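Local coordinates for protein transcriptional regulator, LRP/AsnC family (Neisseria meningitidis, PDB 2P5V) that probably binds specific DNA sequences as a transcriptional regulator of the Lrp/AsnC family and also binds calcium ions, at residues L8-L19 with R44-V54. Residues are numbered along the deposited sequence; the frame is centred on the assembly and turned at random.
Sequences LDKTDIKILQVL and RLKQLEDAGIV
R44 of helix 38-50 reaches D9, T11 and D12 at the start of helix 10-21. Its CB lies 4.1 Å from I15 CD1, and CB, CG and CD pass D12 OD1. A bend at chi3 (97°) turns the chain toward the helix start, where NE lies close to the T11 hydroxyl. At the tip, NH2 makes a salt bridge to D9 OD2 at 2.8 Å, the oxygen lying at the guanidinium edge, with the D9 carboxylate and the guanidinium nearly coplanar (26° apart). D12 OD2 stands 3.5 Å from R44 NH2, well out of the guanidinium plane, a salt bridge of charges only with no N-H aimed at it. D9 is the N-cap and forms a capping box with D12: its OD1 takes D12 N at 3.0 Å, while D9 N bonds weakly back to D12 OD2. Both helices belong to the winged helix-turn-helix domain, their segments crossing at -74°, and beyond the charges its hydrophobic core begins. L48 drives both methyls into segment 8-19, CD1 between I15 and L16, CD2 tightly on L8 CD2 (3.3 Å). After the Schellman motif at G52, I53 CD1 meets L8 CD1 tip to tip and CG2 sits 3.6 Å from L16 CD2. Farther along, L19 CD1 presses on L45 CD1.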
loop_
_atom_site.group_PDB
_atom_site.type_symbol
_atom_site.label_atom_id
_atom_site.label_comp_id
_atom_site.label_asym_id
_atom_site.label_seq_id
_atom_site.Cartn_x
_atom_site.Cartn_y
_atom_site.Cartn_z
ATOM N N LEU G 8 45.231 -1.905 -7.252
ATOM C CA LEU G 8 44.959 -2.701 -8.455
ATOM C C LEU G 8 45.153 -1.932 -9.762
ATOM O O LEU G 8 44.574 -0.858 -9.963
ATOM C CB LEU G 8 43.528 -3.234 -8.425
ATOM C CG LEU G 8 43.131 -4.047 -7.195
ATOM C CD1 LEU G 8 41.700 -4.557 -7.348
ATOM C CD2 LEU G 8 44.104 -5.199 -6.973
ATOM N N ASP G 9 45.950 -2.518 -10.652
ATOM C CA ASP G 9 46.205 -1.964 -11.977
ATOM C C ASP G 9 45.430 -2.772 -13.009
ATOM O O ASP G 9 44.729 -3.720 -12.653
ATOM C CB ASP G 9 47.707 -1.980 -12.284
ATOM C CG ASP G 9 48.309 -3.370 -12.194
ATOM O OD1 ASP G 9 47.681 -4.338 -12.683
ATOM O OD2 ASP G 9 49.416 -3.488 -11.627
ATOM N N LYS G 10 45.582 -2.404 -14.282
ATOM C CA LYS G 10 44.812 -3.000 -15.380
ATOM C C LYS G 10 44.935 -4.526 -15.499
ATOM O O LYS G 10 43.985 -5.189 -15.932
ATOM C CB LYS G 10 45.191 -2.342 -16.714
ATOM C CG LYS G 10 44.300 -2.750 -17.885
ATOM C CD LYS G 10 44.483 -1.842 -19.100
ATOM C CE LYS G 10 45.856 -2.000 -19.740
ATOM N NZ LYS G 10 45.985 -1.188 -20.987
ATOM N N THR G 11 46.088 -5.085 -15.121
ATOM C CA THR G 11 46.289 -6.536 -15.237
ATOM C C THR G 11 45.720 -7.289 -14.023
ATOM O O THR G 11 45.311 -8.447 -14.144
ATOM C CB THR G 11 47.776 -6.925 -15.506
ATOM O OG1 THR G 11 48.471 -7.123 -14.273
ATOM C CG2 THR G 11 48.479 -5.862 -16.350
ATOM N N ASP G 12 45.683 -6.628 -12.866
ATOM C CA ASP G 12 44.986 -7.165 -11.693
ATOM C C ASP G 12 43.469 -7.204 -11.932
ATOM O O ASP G 12 42.785 -8.142 -11.496
ATOM C CB ASP G 12 45.311 -6.342 -10.440
ATOM C CG ASP G 12 46.748 -6.517 -9.980
ATOM O OD1 ASP G 12 47.153 -7.667 -9.695
ATOM O OD2 ASP G 12 47.476 -5.503 -9.899
ATOM N N ILE G 13 42.947 -6.194 -12.631
ATOM C CA ILE G 13 41.543 -6.205 -13.055
ATOM C C ILE G 13 41.281 -7.417 -13.945
ATOM O O ILE G 13 40.354 -8.188 -13.694
ATOM C CB ILE G 13 41.141 -4.921 -13.834
ATOM C CG1 ILE G 13 41.254 -3.669 -12.953
ATOM C CG2 ILE G 13 39.719 -5.044 -14.382
ATOM C CD1 ILE G 13 40.426 -3.720 -11.688
ATOM N N LYS G 14 42.111 -7.576 -14.973
ATOM C CA LYS G 14 42.000 -8.688 -15.921
ATOM C C LYS G 14 41.942 -10.049 -15.223
ATOM O O LYS G 14 41.121 -10.893 -15.574
ATOM C CB LYS G 14 43.177 -8.659 -16.902
ATOM C CG LYS G 14 43.152 -9.742 -17.982
ATOM C CD LYS G 14 42.003 -9.545 -18.960
ATOM C CE LYS G 14 42.175 -10.410 -20.204
ATOM N NZ LYS G 14 41.441 -9.860 -21.377
ATOM N N ILE G 15 42.820 -10.249 -14.241
ATOM C CA ILE G 15 42.857 -11.487 -13.451
ATOM C C ILE G 15 41.541 -11.740 -12.702
ATOM O O ILE G 15 41.059 -12.873 -12.641
ATOM C CB ILE G 15 44.020 -11.465 -12.424
ATOM C CG1 ILE G 15 45.360 -11.675 -13.125
ATOM C CG2 ILE G 15 43.826 -12.536 -11.366
ATOM C CD1 ILE G 15 46.565 -11.535 -12.204
ATOM N N LEU G 16 40.979 -10.686 -12.120
ATOM C CA LEU G 16 39.711 -10.795 -11.389
ATOM C C LEU G 16 38.541 -11.084 -12.328
ATOM O O LEU G 16 37.658 -11.875 -12.005
ATOM C CB LEU G 16 39.444 -9.528 -10.575
ATOM C CG LEU G 16 40.438 -9.264 -9.440
ATOM C CD1 LEU G 16 40.383 -7.807 -9.021
ATOM C CD2 LEU G 16 40.186 -10.179 -8.248
ATOM N N GLN G 17 38.539 -10.451 -13.492
ATOM C CA GLN G 17 37.514 -10.721 -14.493
ATOM C C GLN G 17 37.576 -12.172 -14.956
ATOM O O GLN G 17 36.543 -12.832 -15.075
ATOM C CB GLN G 17 37.672 -9.791 -15.689
ATOM C CG GLN G 17 37.387 -8.325 -15.380
ATOM C CD GLN G 17 37.761 -7.405 -16.529
ATOM O OE1 GLN G 17 38.360 -7.833 -17.516
ATOM N NE2 GLN G 17 37.409 -6.135 -16.405
ATOM N N VAL G 18 38.789 -12.661 -15.212
ATOM C CA VAL G 18 38.979 -14.035 -15.676
ATOM C C VAL G 18 38.474 -15.033 -14.637
ATOM O O VAL G 18 37.714 -15.946 -14.962
ATOM C CB VAL G 18 40.466 -14.341 -15.992
ATOM C CG1 VAL G 18 40.709 -15.845 -16.074
ATOM C CG2 VAL G 18 40.891 -13.660 -17.288
ATOM N N LEU G 19 38.903 -14.854 -13.393
ATOM C CA LEU G 19 38.559 -15.786 -12.316
ATOM C C LEU G 19 37.074 -15.753 -11.922
ATOM O O LEU G 19 36.529 -16.768 -11.477
ATOM C CB LEU G 19 39.424 -15.513 -11.080
ATOM C CG LEU G 19 40.897 -15.901 -11.190
ATOM C CD1 LEU G 19 41.650 -15.390 -9.965
ATOM C CD2 LEU G 19 41.063 -17.415 -11.352
ATOM N N ARG G 44 50.615 -12.006 -7.772
ATOM C CA ARG G 44 49.547 -11.017 -7.883
ATOM C C ARG G 44 48.227 -11.562 -7.345
ATOM O O ARG G 44 47.526 -10.873 -6.613
ATOM C CB ARG G 44 49.358 -10.577 -9.331
ATOM C CG ARG G 44 50.558 -9.886 -9.936
ATOM C CD ARG G 44 50.388 -9.695 -11.433
ATOM N NE ARG G 44 49.895 -8.360 -11.748
ATOM C CZ ARG G 44 50.657 -7.271 -11.829
ATOM N NH1 ARG G 44 51.967 -7.330 -11.620
ATOM N NH2 ARG G 44 50.103 -6.106 -12.120
ATOM N N LEU G 45 47.895 -12.795 -7.714
ATOM C CA LEU G 45 46.683 -13.450 -7.219
ATOM C C LEU G 45 46.699 -13.597 -5.693
ATOM O O LEU G 45 45.690 -13.354 -5.025
ATOM C CB LEU G 45 46.521 -14.825 -7.869
ATOM C CG LEU G 45 45.287 -15.628 -7.470
ATOM C CD1 LEU G 45 44.030 -14.799 -7.696
ATOM C CD2 LEU G 45 45.230 -16.936 -8.241
ATOM N N LYS G 46 47.846 -14.003 -5.158
ATOM C CA LYS G 46 48.044 -14.118 -3.711
ATOM C C LYS G 46 47.720 -12.810 -2.985
ATOM O O LYS G 46 47.080 -12.823 -1.938
ATOM C CB LYS G 46 49.493 -14.509 -3.406
ATOM C CG LYS G 46 49.666 -15.260 -2.096
ATOM C CD LYS G 46 49.545 -16.772 -2.287
ATOM C CE LYS G 46 50.797 -17.360 -2.931
ATOM N NZ LYS G 46 50.853 -18.839 -2.794
ATOM N N GLN G 47 48.181 -11.688 -3.540
ATOM C CA GLN G 47 47.900 -10.362 -2.982
ATOM C C GLN G 47 46.394 -10.088 -2.966
ATOM O O GLN G 47 45.856 -9.552 -1.992
ATOM C CB GLN G 47 48.621 -9.269 -3.786
ATOM C CG GLN G 47 50.153 -9.283 -3.641
ATOM C CD GLN G 47 50.891 -8.575 -4.783
ATOM O OE1 GLN G 47 50.281 -8.102 -5.746
ATOM N NE2 GLN G 47 52.216 -8.511 -4.676
ATOM N N LEU G 48 45.723 -10.470 -4.047
ATOM C CA LEU G 48 44.276 -10.295 -4.175
ATOM C C LEU G 48 43.490 -11.106 -3.145
ATOM O O LEU G 48 42.497 -10.618 -2.607
ATOM C CB LEU G 48 43.812 -10.672 -5.588
ATOM C CG LEU G 48 44.311 -9.761 -6.703
ATOM C CD1 LEU G 48 44.014 -10.359 -8.065
ATOM C CD2 LEU G 48 43.675 -8.396 -6.562
ATOM N N GLU G 49 43.930 -12.337 -2.880
ATOM C CA GLU G 49 43.289 -13.189 -1.870
ATOM C C GLU G 49 43.593 -12.705 -0.453
ATOM O O GLU G 49 42.703 -12.659 0.392
ATOM C CB GLU G 49 43.735 -14.646 -2.019
ATOM C CG GLU G 49 43.093 -15.380 -3.188
ATOM C CD GLU G 49 43.811 -16.681 -3.527
ATOM O OE1 GLU G 49 44.608 -17.166 -2.693
ATOM O OE2 GLU G 49 43.584 -17.214 -4.633
ATOM N N ASP G 50 44.851 -12.351 -0.203
ATOM C CA ASP G 50 45.257 -11.819 1.096
ATOM C C ASP G 50 44.594 -10.470 1.389
ATOM O O ASP G 50 44.279 -10.169 2.539
ATOM C CB ASP G 50 46.785 -11.675 1.172
ATOM C CG ASP G 50 47.512 -13.006 1.029
ATOM O OD1 ASP G 50 46.867 -14.072 1.171
ATOM O OD2 ASP G 50 48.735 -12.981 0.764
ATOM N N ALA G 51 44.383 -9.668 0.346
ATOM C CA ALA G 51 43.699 -8.377 0.471
ATOM C C ALA G 51 42.204 -8.519 0.770
ATOM O O ALA G 51 41.559 -7.554 1.181
ATOM C CB ALA G 51 43.885 -7.565 -0.794
ATOM N N GLY G 52 41.650 -9.709 0.544
ATOM C CA GLY G 52 40.231 -9.956 0.760
ATOM C C GLY G 52 39.376 -9.607 -0.445
ATOM O O GLY G 52 38.149 -9.551 -0.337
ATOM N N ILE G 53 40.010 -9.381 -1.595
ATOM C CA ILE G 53 39.275 -9.042 -2.812
ATOM C C ILE G 53 38.516 -10.261 -3.340
ATOM O O ILE G 53 37.307 -10.182 -3.602
ATOM C CB ILE G 53 40.193 -8.466 -3.906
ATOM C CG1 ILE G 53 40.702 -7.085 -3.476
ATOM C CG2 ILE G 53 39.442 -8.367 -5.233
ATOM C CD1 ILE G 53 41.787 -6.523 -4.365
ATOM N N VAL G 54 39.234 -11.372 -3.497
ATOM C CA VAL G 54 38.617 -12.661 -3.751
ATOM C C VAL G 54 38.285 -13.249 -2.394
ATOM O O VAL G 54 39.191 -13.626 -1.646
ATOM C CB VAL G 54 39.555 -13.620 -4.488
ATOM C CG1 VAL G 54 38.895 -14.988 -4.634
ATOM C CG2 VAL G 54 39.942 -13.057 -5.843
#